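Local structure of probable 2-phosphosulfolactate phosphatase (Clostridium acetobutylicum, 1VR0) at residues A[171-176]-A[230-235]; A[46-51]-A[226-231]; A[120-125]-A[239-244]; A[127-132]-A[146-151]. The protein probably catalyses the magnesium-dependent hydrolysis of (2R)-O-phospho-3-sulfolactate to (2R)-3-sulfolactate and phosphate, as a member of the ComB family. All coordinates share one frame; numbering follows the deposited sequence.

Contact 1. Residues A[171-176]-A[230-235]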
loop_
_atom_site.group_PDB
_atom_site.type_symbol
_atom_site.label_atom_id
_atom_site.label_comp_id
_atom_site.label_asym_id
_atom_site.label_seq_id
_atom_site.Cartn_x
_atom_site.Cartn_y
_atom_site.Cartn_z
ATOM N N SER A 171 6.202 5.387 -9.584
ATOM C CA SER A 171 6.030 6.429 -8.558
ATOM C C SER A 171 7.347 6.811 -7.927
ATOM O O SER A 171 7.646 7.972 -7.749
ATOM C CB SER A 171 5.134 5.975 -7.437
ATOM O OG SER A 171 3.869 5.554 -7.908
ATOM N N GLY A 172 8.129 5.806 -7.575
ATOM C CA GLY A 172 9.442 5.993 -6.987
ATOM C C GLY A 172 10.386 6.772 -7.861
ATOM O O GLY A 172 11.114 7.619 -7.370
ATOM N N TYR A 173 10.383 6.470 -9.151
ATOM C CA TYR A 173 11.217 7.183 -10.092
ATOM C C TYR A 173 10.877 8.654 -10.100
ATOM O O TYR A 173 11.781 9.517 -10.101
ATOM C CB TYR A 173 11.020 6.595 -11.488
ATOM C CG TYR A 173 11.567 7.410 -12.608
ATOM C CD1 TYR A 173 12.891 7.834 -12.612
ATOM C CD2 TYR A 173 10.771 7.713 -13.714
ATOM C CE1 TYR A 173 13.394 8.547 -13.687
ATOM C CE2 TYR A 173 11.268 8.420 -14.777
ATOM C CZ TYR A 173 12.571 8.841 -14.764
ATOM O OH TYR A 173 13.044 9.571 -15.851
ATOM N N ILE A 174 9.578 8.938 -10.109
ATOM C CA ILE A 174 9.106 10.306 -10.197
ATOM C C ILE A 174 9.437 11.066 -8.906
ATOM O O ILE A 174 9.882 12.207 -8.953
ATOM C CB ILE A 174 7.620 10.316 -10.548
ATOM C CG1 ILE A 174 7.464 9.801 -11.992
ATOM C CG2 ILE A 174 7.021 11.701 -10.402
ATOM C CD1 ILE A 174 6.078 9.751 -12.532
ATOM N N ILE A 175 9.226 10.416 -7.768
ATOM C CA ILE A 175 9.551 10.992 -6.479
ATOM C C ILE A 175 11.050 11.309 -6.455
ATOM O O ILE A 175 11.467 12.378 -6.051
ATOM C CB ILE A 175 9.158 10.027 -5.356
ATOM C CG1 ILE A 175 7.634 9.973 -5.263
ATOM C CG2 ILE A 175 9.775 10.430 -4.024
ATOM C CD1 ILE A 175 7.105 8.771 -4.493
ATOM N N ASN A 176 11.855 10.388 -6.959
ATOM C CA ASN A 176 13.276 10.596 -7.023
ATOM C C ASN A 176 13.648 11.813 -7.825
ATOM O O ASN A 176 14.560 12.518 -7.470
ATOM C CB ASN A 176 13.972 9.382 -7.624
ATOM C CG ASN A 176 15.426 9.325 -7.241
ATOM O OD1 ASN A 176 16.299 9.685 -8.002
ATOM N ND2 ASN A 176 15.673 8.936 -6.017
ATOM N N CYS A 230 9.175 1.432 -20.511
ATOM C CA CYS A 230 10.270 1.571 -19.570
ATOM C C CYS A 230 11.307 2.618 -19.963
ATOM O O CYS A 230 12.265 2.815 -19.241
ATOM C CB CYS A 230 10.956 0.229 -19.419
ATOM S SG CYS A 230 9.932 -0.948 -18.556
ATOM N N LYS A 231 11.145 3.265 -21.118
ATOM C CA LYS A 231 12.084 4.299 -21.543
ATOM C C LYS A 231 11.882 5.596 -20.749
ATOM O O LYS A 231 10.777 6.124 -20.634
ATOM C CB LYS A 231 11.982 4.528 -23.058
ATOM C CG LYS A 231 12.188 3.233 -23.851
ATOM C CD LYS A 231 13.199 3.305 -24.984
ATOM C CE LYS A 231 14.063 1.979 -25.015
ATOM N NZ LYS A 231 15.317 2.025 -25.866
ATOM N N LYS A 232 12.968 6.088 -20.181
ATOM C CA LYS A 232 12.951 7.294 -19.343
ATOM C C LYS A 232 12.939 8.574 -20.155
ATOM O O LYS A 232 13.652 8.681 -21.131
ATOM C CB LYS A 232 14.198 7.336 -18.418
ATOM C CG LYS A 232 14.204 6.301 -17.283
ATOM C CD LYS A 232 15.508 6.329 -16.498
ATOM C CE LYS A 232 15.360 5.616 -15.190
ATOM N NZ LYS A 232 16.699 5.353 -14.615
ATOM N N ASP A 233 12.125 9.545 -19.753
ATOM C CA ASP A 233 12.353 10.945 -20.152
ATOM C C ASP A 233 12.428 11.153 -21.643
ATOM O O ASP A 233 13.261 11.919 -22.122
ATOM C CB ASP A 233 13.650 11.446 -19.501
ATOM C CG ASP A 233 13.884 12.946 -19.690
ATOM O OD1 ASP A 233 12.939 13.784 -19.609
ATOM O OD2 ASP A 233 15.060 13.300 -19.920
ATOM N N ILE A 234 11.575 10.475 -22.396
ATOM C CA ILE A 234 11.500 10.741 -23.822
ATOM C C ILE A 234 10.348 11.684 -24.158
ATOM O O ILE A 234 10.283 12.213 -25.254
ATOM C CB ILE A 234 11.449 9.463 -24.695
ATOM C CG1 ILE A 234 10.138 8.702 -24.548
ATOM C CG2 ILE A 234 12.635 8.542 -24.393
ATOM C CD1 ILE A 234 10.094 7.515 -25.528
ATOM N N VAL A 235 9.457 11.933 -23.223
ATOM C CA VAL A 235 8.396 12.909 -23.458
ATOM C C VAL A 235 8.525 14.059 -22.454
ATOM O O VAL A 235 8.677 13.817 -21.258
ATOM C CB VAL A 235 7.020 12.224 -23.379
ATOM C CG1 VAL A 235 5.894 13.254 -23.416
ATOM C CG2 VAL A 235 6.897 11.180 -24.527
#

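Contact 2. Residues A[46-51]-A[226-231]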
loop_
_atom_site.group_PDB
_atom_site.type_symbol
_atom_site.label_atom_id
_atom_site.label_comp_id
_atom_site.label_asym_id
_atom_site.label_seq_id
_atom_site.Cartn_x
_atom_site.Cartn_y
_atom_site.Cartn_z
ATOM N N ILE A 46 -1.665 7.784 -23.051
ATOM C CA ILE A 46 -2.084 9.170 -23.005
ATOM C C ILE A 46 -0.897 10.119 -23.269
ATOM O O ILE A 46 -1.004 11.041 -24.079
ATOM C CB ILE A 46 -2.754 9.503 -21.680
ATOM C CG1 ILE A 46 -4.100 8.789 -21.605
ATOM C CG2 ILE A 46 -2.955 11.005 -21.537
ATOM C CD1 ILE A 46 -4.496 8.411 -20.221
ATOM N N THR A 47 0.207 9.874 -22.574
ATOM C CA THR A 47 1.397 10.672 -22.688
ATOM C C THR A 47 1.939 10.686 -24.131
ATOM O O THR A 47 2.294 11.730 -24.663
ATOM C CB THR A 47 2.478 10.115 -21.738
ATOM O OG1 THR A 47 2.041 10.272 -20.386
ATOM C CG2 THR A 47 3.800 10.871 -21.910
ATOM N N THR A 48 1.992 9.510 -24.749
ATOM C CA THR A 48 2.508 9.370 -26.084
ATOM C C THR A 48 1.586 10.075 -27.110
ATOM O O THR A 48 2.041 10.860 -27.963
ATOM C CB THR A 48 2.698 7.874 -26.412
ATOM O OG1 THR A 48 3.681 7.322 -25.533
ATOM C CG2 THR A 48 3.146 7.661 -27.856
ATOM N N ALA A 49 0.302 9.807 -27.006
ATOM C CA ALA A 49 -0.646 10.333 -27.935
ATOM C C ALA A 49 -0.617 11.853 -27.971
ATOM O O ALA A 49 -0.548 12.452 -29.058
ATOM C CB ALA A 49 -2.016 9.843 -27.565
ATOM N N LEU A 50 -0.656 12.463 -26.783
ATOM C CA LEU A 50 -0.635 13.912 -26.656
ATOM C C LEU A 50 0.666 14.544 -27.139
ATOM O O LEU A 50 0.639 15.569 -27.809
ATOM C CB LEU A 50 -0.954 14.316 -25.213
ATOM C CG LEU A 50 -2.466 14.250 -25.019
ATOM C CD1 LEU A 50 -2.838 13.972 -23.639
ATOM C CD2 LEU A 50 -3.105 15.550 -25.495
ATOM N N ASN A 51 1.772 13.883 -26.845
ATOM C CA ASN A 51 3.065 14.244 -27.378
ATOM C C ASN A 51 3.126 14.176 -28.904
ATOM O O ASN A 51 3.893 14.893 -29.505
ATOM C CB ASN A 51 4.134 13.308 -26.808
ATOM C CG ASN A 51 5.533 13.776 -27.115
ATOM O OD1 ASN A 51 5.920 14.880 -26.753
ATOM N ND2 ASN A 51 6.294 12.942 -27.799
ATOM N N PHE A 226 6.126 -3.161 -23.500
ATOM C CA PHE A 226 6.849 -3.208 -22.221
ATOM C C PHE A 226 8.205 -2.462 -22.301
ATOM O O PHE A 226 8.533 -1.655 -21.437
ATOM C CB PHE A 226 7.057 -4.670 -21.759
ATOM C CG PHE A 226 8.079 -4.817 -20.672
ATOM C CD1 PHE A 226 7.805 -4.407 -19.398
ATOM C CD2 PHE A 226 9.346 -5.336 -20.942
ATOM C CE1 PHE A 226 8.764 -4.498 -18.392
ATOM C CE2 PHE A 226 10.322 -5.439 -19.929
ATOM C CZ PHE A 226 10.023 -5.012 -18.652
ATOM N N GLU A 227 8.988 -2.735 -23.342
ATOM C CA GLU A 227 10.294 -2.101 -23.449
ATOM C C GLU A 227 10.148 -0.603 -23.675
ATOM O O GLU A 227 10.964 0.188 -23.188
ATOM C CB GLU A 227 11.102 -2.657 -24.618
ATOM C CG GLU A 227 11.095 -4.160 -24.748
ATOM C CD GLU A 227 12.383 -4.794 -24.329
ATOM O OE1 GLU A 227 13.079 -5.265 -25.250
ATOM O OE2 GLU A 227 12.681 -4.825 -23.098
ATOM N N TYR A 228 9.137 -0.226 -24.450
ATOM C CA TYR A 228 8.893 1.160 -24.767
ATOM C C TYR A 228 8.491 1.938 -23.502
ATOM O O TYR A 228 9.051 2.991 -23.212
ATOM C CB TYR A 228 7.814 1.263 -25.865
ATOM C CG TYR A 228 7.362 2.665 -26.101
ATOM C CD1 TYR A 228 8.091 3.515 -26.922
ATOM C CD2 TYR A 228 6.249 3.178 -25.453
ATOM C CE1 TYR A 228 7.703 4.836 -27.125
ATOM C CE2 TYR A 228 5.853 4.501 -25.643
ATOM C CZ TYR A 228 6.582 5.316 -26.489
ATOM O OH TYR A 228 6.207 6.615 -26.714
ATOM N N CYS A 229 7.536 1.401 -22.750
ATOM C CA CYS A 229 7.054 2.053 -21.525
ATOM C C CYS A 229 8.083 2.169 -20.402
ATOM O O CYS A 229 7.876 2.925 -19.451
ATOM C CB CYS A 229 5.817 1.339 -20.993
ATOM S SG CYS A 229 4.415 1.417 -22.142
ATOM N N CYS A 230 9.175 1.432 -20.511
ATOM C CA CYS A 230 10.270 1.571 -19.570
ATOM C C CYS A 230 11.307 2.618 -19.963
ATOM O O CYS A 230 12.265 2.815 -19.241
ATOM C CB CYS A 230 10.956 0.229 -19.419
ATOM S SG CYS A 230 9.932 -0.948 -18.556
ATOM N N LYS A 231 11.145 3.265 -21.118
ATOM C CA LYS A 231 12.084 4.299 -21.543
ATOM C C LYS A 231 11.882 5.596 -20.749
ATOM O O LYS A 231 10.777 6.124 -20.634
ATOM C CB LYS A 231 11.982 4.528 -23.058
ATOM C CG LYS A 231 12.188 3.233 -23.851
ATOM C CD LYS A 231 13.199 3.305 -24.984
ATOM C CE LYS A 231 14.063 1.979 -25.015
ATOM N NZ LYS A 231 15.317 2.025 -25.866
#

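Contact 3. Residues A[120-125]-A[239-244]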
loop_
_atom_site.group_PDB
_atom_site.type_symbol
_atom_site.label_atom_id
_atom_site.label_comp_id
_atom_site.label_asym_id
_atom_site.label_seq_id
_atom_site.Cartn_x
_atom_site.Cartn_y
_atom_site.Cartn_z
ATOM N N ALA A 120 -8.676 5.462 -12.177
ATOM C CA ALA A 120 -7.825 6.262 -11.305
ATOM C C ALA A 120 -7.939 7.783 -11.627
ATOM O O ALA A 120 -7.904 8.642 -10.720
ATOM C CB ALA A 120 -6.378 5.812 -11.436
ATOM N N ILE A 121 -8.061 8.101 -12.919
ATOM C CA ILE A 121 -8.151 9.502 -13.351
ATOM C C ILE A 121 -9.454 10.118 -12.822
ATOM O O ILE A 121 -9.439 11.084 -12.076
ATOM C CB ILE A 121 -8.005 9.651 -14.907
ATOM C CG1 ILE A 121 -6.600 9.250 -15.336
ATOM C CG2 ILE A 121 -8.229 11.088 -15.324
ATOM C CD1 ILE A 121 -6.440 8.953 -16.846
ATOM N N LYS A 122 -10.567 9.495 -13.147
ATOM C CA LYS A 122 -11.851 9.908 -12.601
ATOM C C LYS A 122 -11.871 9.953 -11.083
ATOM O O LYS A 122 -12.490 10.838 -10.512
ATOM C CB LYS A 122 -12.965 8.975 -13.112
ATOM C CG LYS A 122 -13.171 8.999 -14.652
ATOM C CD LYS A 122 -13.479 10.417 -15.166
ATOM C CE LYS A 122 -14.709 10.476 -16.066
ATOM N NZ LYS A 122 -15.304 11.851 -15.981
ATOM N N GLY A 123 -11.210 9.000 -10.426
ATOM C CA GLY A 123 -11.179 8.947 -8.953
ATOM C C GLY A 123 -10.428 10.077 -8.264
ATOM O O GLY A 123 -10.580 10.278 -7.069
ATOM N N SER A 124 -9.625 10.814 -9.033
ATOM C CA SER A 124 -8.838 11.935 -8.529
ATOM C C SER A 124 -9.471 13.324 -8.770
ATOM O O SER A 124 -8.837 14.350 -8.466
ATOM C CB SER A 124 -7.463 11.864 -9.158
ATOM O OG SER A 124 -6.973 10.520 -9.078
ATOM N N GLU A 125 -10.724 13.361 -9.239
ATOM C CA GLU A 125 -11.404 14.628 -9.587
ATOM C C GLU A 125 -11.263 15.778 -8.590
ATOM O O GLU A 125 -11.254 16.943 -8.992
ATOM C CB GLU A 125 -12.903 14.411 -9.801
ATOM C CG GLU A 125 -13.191 13.508 -10.969
ATOM C CD GLU A 125 -14.254 14.053 -11.864
ATOM O OE1 GLU A 125 -15.367 14.275 -11.303
ATOM O OE2 GLU A 125 -13.967 14.242 -13.092
ATOM N N PRO A 239 0.615 15.898 -19.522
ATOM C CA PRO A 239 -0.819 16.053 -19.711
ATOM C C PRO A 239 -1.555 16.303 -18.409
ATOM O O PRO A 239 -1.120 15.888 -17.334
ATOM C CB PRO A 239 -1.261 14.715 -20.301
ATOM C CG PRO A 239 -0.024 14.053 -20.775
ATOM C CD PRO A 239 1.082 14.560 -19.908
ATOM N N GLN A 240 -2.681 16.980 -18.525
ATOM C CA GLN A 240 -3.401 17.398 -17.363
ATOM C C GLN A 240 -4.888 17.180 -17.590
ATOM O O GLN A 240 -5.418 17.567 -18.623
ATOM C CB GLN A 240 -3.062 18.844 -17.127
ATOM C CG GLN A 240 -3.370 19.286 -15.761
ATOM C CD GLN A 240 -2.537 20.464 -15.288
ATOM O OE1 GLN A 240 -1.561 20.900 -15.940
ATOM N NE2 GLN A 240 -2.920 20.979 -14.123
ATOM N N TYR A 241 -5.541 16.526 -16.634
ATOM C CA TYR A 241 -6.983 16.262 -16.683
ATOM C C TYR A 241 -7.723 17.437 -16.044
ATOM O O TYR A 241 -7.429 17.829 -14.934
ATOM C CB TYR A 241 -7.301 14.933 -15.962
ATOM C CG TYR A 241 -8.772 14.575 -15.837
ATOM C CD1 TYR A 241 -9.507 14.195 -16.937
ATOM C CD2 TYR A 241 -9.414 14.584 -14.606
ATOM C CE1 TYR A 241 -10.829 13.878 -16.828
ATOM C CE2 TYR A 241 -10.753 14.252 -14.491
ATOM C CZ TYR A 241 -11.452 13.909 -15.612
ATOM O OH TYR A 241 -12.791 13.583 -15.536
ATOM N N THR A 242 -8.674 17.996 -16.770
ATOM C CA THR A 242 -9.384 19.190 -16.367
ATOM C C THR A 242 -10.758 19.143 -16.982
ATOM O O THR A 242 -10.840 19.078 -18.189
ATOM C CB THR A 242 -8.662 20.464 -16.920
ATOM O OG1 THR A 242 -7.298 20.499 -16.465
ATOM C CG2 THR A 242 -9.382 21.733 -16.471
ATOM N N ASN A 243 -11.813 19.184 -16.168
ATOM C CA ASN A 243 -13.177 19.207 -16.663
ATOM C C ASN A 243 -13.445 18.090 -17.661
ATOM O O ASN A 243 -13.936 18.335 -18.749
ATOM C CB ASN A 243 -13.497 20.562 -17.308
ATOM C CG ASN A 243 -13.345 21.724 -16.350
ATOM O OD1 ASN A 243 -13.703 21.638 -15.184
ATOM N ND2 ASN A 243 -12.838 22.836 -16.856
ATOM N N GLY A 244 -13.065 16.866 -17.314
ATOM C CA GLY A 244 -13.354 15.692 -18.155
ATOM C C GLY A 244 -12.487 15.458 -19.384
ATOM O O GLY A 244 -12.749 14.551 -20.160
#

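Contact 4. Residues A[127-132]-A[146-151]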
loop_
_atom_site.group_PDB
_atom_site.type_symbol
_atom_site.label_atom_id
_atom_site.label_comp_id
_atom_site.label_asym_id
_atom_site.label_seq_id
_atom_site.Cartn_x
_atom_site.Cartn_y
_atom_site.Cartn_z
ATOM N N ALA A 127 -8.838 16.778 -6.827
ATOM C CA ALA A 127 -7.505 17.351 -6.670
ATOM C C ALA A 127 -7.484 18.729 -7.286
ATOM O O ALA A 127 -8.286 19.016 -8.176
ATOM C CB ALA A 127 -6.474 16.467 -7.339
ATOM N N ARG A 128 -6.568 19.587 -6.835
ATOM C CA ARG A 128 -6.398 20.882 -7.476
ATOM C C ARG A 128 -5.888 20.738 -8.921
ATOM O O ARG A 128 -6.351 21.440 -9.823
ATOM C CB ARG A 128 -5.450 21.772 -6.686
ATOM C CG ARG A 128 -5.356 23.200 -7.250
ATOM C CD ARG A 128 -4.286 23.981 -6.569
ATOM N NE ARG A 128 -4.646 24.304 -5.197
ATOM C CZ ARG A 128 -3.804 24.803 -4.298
ATOM N NH1 ARG A 128 -2.529 25.024 -4.606
ATOM N NH2 ARG A 128 -4.246 25.058 -3.072
ATOM N N ASP A 129 -4.900 19.862 -9.114
ATOM C CA ASP A 129 -4.355 19.586 -10.438
ATOM C C ASP A 129 -4.206 18.109 -10.574
ATOM O O ASP A 129 -3.594 17.508 -9.707
ATOM C CB ASP A 129 -2.975 20.212 -10.598
ATOM C CG ASP A 129 -3.024 21.728 -10.631
ATOM O OD1 ASP A 129 -3.496 22.261 -11.647
ATOM O OD2 ASP A 129 -2.589 22.387 -9.642
ATOM N N ILE A 130 -4.758 17.528 -11.644
ATOM C CA ILE A 130 -4.508 16.125 -11.975
ATOM C C ILE A 130 -3.497 16.006 -13.124
ATOM O O ILE A 130 -3.798 16.346 -14.259
ATOM C CB ILE A 130 -5.771 15.360 -12.400
ATOM C CG1 ILE A 130 -6.823 15.349 -11.290
ATOM C CG2 ILE A 130 -5.387 13.913 -12.806
ATOM C CD1 ILE A 130 -7.802 16.438 -11.391
ATOM N N LEU A 131 -2.319 15.490 -12.824
ATOM C CA LEU A 131 -1.275 15.264 -13.819
ATOM C C LEU A 131 -1.236 13.833 -14.282
ATOM O O LEU A 131 -1.560 12.925 -13.541
ATOM C CB LEU A 131 0.097 15.598 -13.233
ATOM C CG LEU A 131 0.250 17.000 -12.642
ATOM C CD1 LEU A 131 1.674 17.186 -12.117
ATOM C CD2 LEU A 131 -0.089 18.099 -13.671
ATOM N N ILE A 132 -0.809 13.615 -15.511
ATOM C CA ILE A 132 -0.707 12.261 -16.024
ATOM C C ILE A 132 0.753 11.916 -16.105
ATOM O O ILE A 132 1.497 12.603 -16.776
ATOM C CB ILE A 132 -1.323 12.122 -17.420
ATOM C CG1 ILE A 132 -2.804 12.541 -17.397
ATOM C CG2 ILE A 132 -1.151 10.715 -17.901
ATOM C CD1 ILE A 132 -3.667 11.837 -16.330
ATOM N N VAL A 146 7.061 20.624 -8.954
ATOM C CA VAL A 146 7.778 21.689 -8.251
ATOM C C VAL A 146 7.166 23.049 -8.573
ATOM O O VAL A 146 6.936 23.843 -7.679
ATOM C CB VAL A 146 9.272 21.666 -8.619
ATOM C CG1 VAL A 146 10.023 22.874 -8.066
ATOM C CG2 VAL A 146 9.896 20.372 -8.132
ATOM N N GLU A 147 6.888 23.300 -9.847
ATOM C CA GLU A 147 6.275 24.566 -10.283
ATOM C C GLU A 147 4.937 24.775 -9.588
ATOM O O GLU A 147 4.645 25.869 -9.147
ATOM C CB GLU A 147 6.065 24.576 -11.805
ATOM C CG GLU A 147 5.677 25.934 -12.400
ATOM C CD GLU A 147 4.322 25.929 -13.182
ATOM O OE1 GLU A 147 3.845 24.856 -13.622
ATOM O OE2 GLU A 147 3.714 27.015 -13.352
ATOM N N LEU A 148 4.131 23.710 -9.492
ATOM C CA LEU A 148 2.792 23.803 -8.913
ATOM C C LEU A 148 2.837 24.103 -7.423
ATOM O O LEU A 148 1.876 24.635 -6.853
ATOM C CB LEU A 148 2.021 22.519 -9.155
ATOM C CG LEU A 148 1.410 22.363 -10.529
ATOM C CD1 LEU A 148 0.712 21.074 -10.552
ATOM C CD2 LEU A 148 0.461 23.524 -10.864
ATOM N N ASN A 149 3.953 23.736 -6.803
ATOM C CA ASN A 149 4.278 24.138 -5.427
ATOM C C ASN A 149 3.196 23.823 -4.377
ATOM O O ASN A 149 2.946 24.637 -3.474
ATOM C CB ASN A 149 4.616 25.618 -5.361
ATOM C CG ASN A 149 5.343 25.978 -4.071
ATOM O OD1 ASN A 149 6.115 25.170 -3.532
ATOM N ND2 ASN A 149 5.090 27.162 -3.569
ATOM N N ASN A 150 2.587 22.649 -4.510
ATOM C CA ASN A 150 1.490 22.211 -3.682
ATOM C C ASN A 150 1.849 20.799 -3.209
ATOM O O ASN A 150 2.681 20.126 -3.833
ATOM C CB ASN A 150 0.237 22.174 -4.563
ATOM C CG ASN A 150 -1.053 21.916 -3.798
ATOM O OD1 ASN A 150 -1.119 22.060 -2.588
ATOM N ND2 ASN A 150 -2.103 21.576 -4.535
ATOM N N ASP A 151 1.212 20.337 -2.138
ATOM C CA ASP A 151 1.410 18.976 -1.691
ATOM C C ASP A 151 0.943 17.983 -2.776
ATOM O O ASP A 151 0.074 18.279 -3.588
ATOM C CB ASP A 151 0.653 18.675 -0.402
ATOM C CG ASP A 151 1.104 19.524 0.790
ATOM O OD1 ASP A 151 2.301 19.920 0.933
ATOM O OD2 ASP A 151 0.202 19.776 1.620
HETATM O O HOH W 1 -1.704 21.692 -7.291
#

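Contact 1. Residues A[171-176]-A[230-235]
Tyr173, on helix 165-181, meets Lys232 and Asp233 in the loop that runs from helix 223-229 toward strand 240-242. The backbones stay well apart, 9.4 Å between the CA atoms of Tyr173 and Lys232, and the ring has to bridge the gap. It does so because its CG stands anti to the backbone N (chi1 167°), with the CB already directed at the loop.

Van der Waals contact carries the pairing. The lysine lies aslant to the tyrosine, extended beyond CG, so that successive methylenes follow the outer end of the ring. Lys232 CB sits 3.6 Å from Tyr173 OH, Lys232 CG 3.9 Å from Tyr173 CZ, and Lys232 CE 3.8 Å from Tyr173 CE1. Asp233 adds a looser touch, its CB 4.1 Å from Tyr173 OH. Ile204 packs against both Tyr173 and Lys232, and the ring of Tyr198 meets that of Tyr173 with the planes inclined at about 45°.

Polar bonding is absent between the segments: the nearest backbone amide, Asp233 N, is 4.0 Å from Tyr173 OH and makes no hydrogen bond with it. The charged ends find partners elsewhere. Lys232 NZ bonds to Glu202 O and to the hydroxyl of Tyr198, while Asp233 OD1 forms a salt bridge with Lys236.

The chemistry is therefore divided along the lysine. Its ammonium is anchored beyond the contact, an anchorage consistent with the extended chain beside the tyrosine. Helix 165-181 carries the magnesium ligand Asp167 near its start; between these two segments the contact rests on van der Waals packing, with no hydrogen bond.

Contact 2. Residues A[46-51]-A[226-231]
Thr48 and Tyr228 meet between helices 42-51 and 223-229, whose backbones keep a wide separation here: the closest CA atoms, those of Thr48 and Cys229, are 9.7 Å apart. In this alpha/beta fold of the ComB family, helix 42-51 follows strand 33-37, and the intervening turn supplies Asp38 to the magnesium ion and Asp38, Leu40 and Arg41 to the sulfolactate pocket. Helix 212-219, shortly before the other partner in the chain, contributes His213 and Arg216 to the same pocket. The contact thus links two elements close in sequence to pocket residues, although the side chain of Tyr228 itself remains about 11 Å from the bound ligand.

One hydrogen bond spans the gap. Tyr228 points its ring across with CG anti to the backbone N (chi1 171°), and its OH donates to Thr48 OG1 over 2.9 Å; the two side chains approach head-on, and the threonine oxygen lies in the plane of the ring, at its edge. Thr48 OG1 is also bonded to Ser44 O, one turn back in its own helix. A carbonyl can only accept, so the threonine hydroxyl passes the donation on and is used in both senses. Beside the bond, the threonine methyl completes the contact, with Thr48 CG2 3.4 Å from Tyr228 OH.

Contact 3. Residues A[120-125]-A[239-244]
Tyr241 reaches from strand 240-242 to Ile121 and Lys122 near the C-terminal end of helix 117-123 and to Glu125 just beyond it, and it supplies about half of the surface buried between the segments. Its CB, directed at the helix, is 4.0 Å from Ile121 CG2. The same methyl then lies over one ring face, 3.6 Å from Tyr241 CG and 3.7 Å from the ring centroid. At 16° off the ring normal this is a CH-pi contact. Ile121 CG2, anti to its backbone N, is the branch presented to the ring. Further out, Tyr241 CE2 has Glu125 OE2 3.5 Å away, at the ring edge and in its plane.

At the tip, Tyr241 OH works in both directions. It donates to Glu125 OE2 over 2.8 Å, meeting that oxygen almost in line with its C-O bond, and accepts from Lys122 NZ at 3.1 Å. Lys122 bends at chi2 and chi3 to come across the tyrosine at about a right angle. The lysine and glutamate are themselves joined by a long salt bridge.

An ammonium on the accepting side and a carboxylate on the donating side would be expected to polarise the hydroxyl. An apolar ring face and a polar tip thus join the helix end to strand 240-242 by two kinds of interaction.

Contact 4. Residues A[127-132]-A[146-151]
Arg128 comes first, just before strand 129-133, and lays its guanidinium against the side-chain amide of Asn150. The planes are only 10° apart, with Asn150 ND2 over one guanidinium face and displaced toward its rim. Arg128 NH1 and Asn150 ND2 are 3.5 Å apart, but both are donors, so this is stacking and not a hydrogen bond. A bend at chi3 (-71°) turns the arginine's flat end over the amide.

Asp129 follows, with a carboxylate that serves two neighbours. A water donates to Asp129 OD2 over 2.6 Å and accepts from Asn150 ND2 at 2.8 Å, bridging strand and loop. The same Asp129 OD2 also lies 3.5 Å from Leu148 CD2, at the end of helix 138-148. Asn150 ND2 has a further acceptor in Asn31 O, a second bond that would help fix the amide's rotation against the guanidinium.

Leu131, two residues on and facing the same way, makes a looser apolar touch, its CD1 4.3 Å from Leu148 CD1; Thr33 packs on both leucines.

Helix 138-148 leads on to strand 152-156, parallel to 129-133 with strand 33-37 lying between them in the sheet: a beta-alpha-beta crossover that skips one strand, in which the contact joins the start of strand 129-133 to the C-terminal end of the crossover helix.

Contacts 3 and 4 both reach the same sheet: strands 240-242 and 129-133 are neighbours, probably bonded through Pro239 O to Ile132 N and Tyr241 N to Ile130 O. Contact 4 lies at the surface and relies on stacking and a water, whereas contacts 1, 2 and 3 are partly buried. Contacts 1 and 2 share Cys230 and Lys231 and touch where Val235 CG1 packs on Thr47 CG2. Each of the first three depends on a tyrosine, used differently: dispersion alone in contact 1, one hydroxyl bond in contact 2, ring face plus charged partners in contact 3. Helix 42-51 connects the groups, Ile46 packing on Ile121, Ile132 and Pro239.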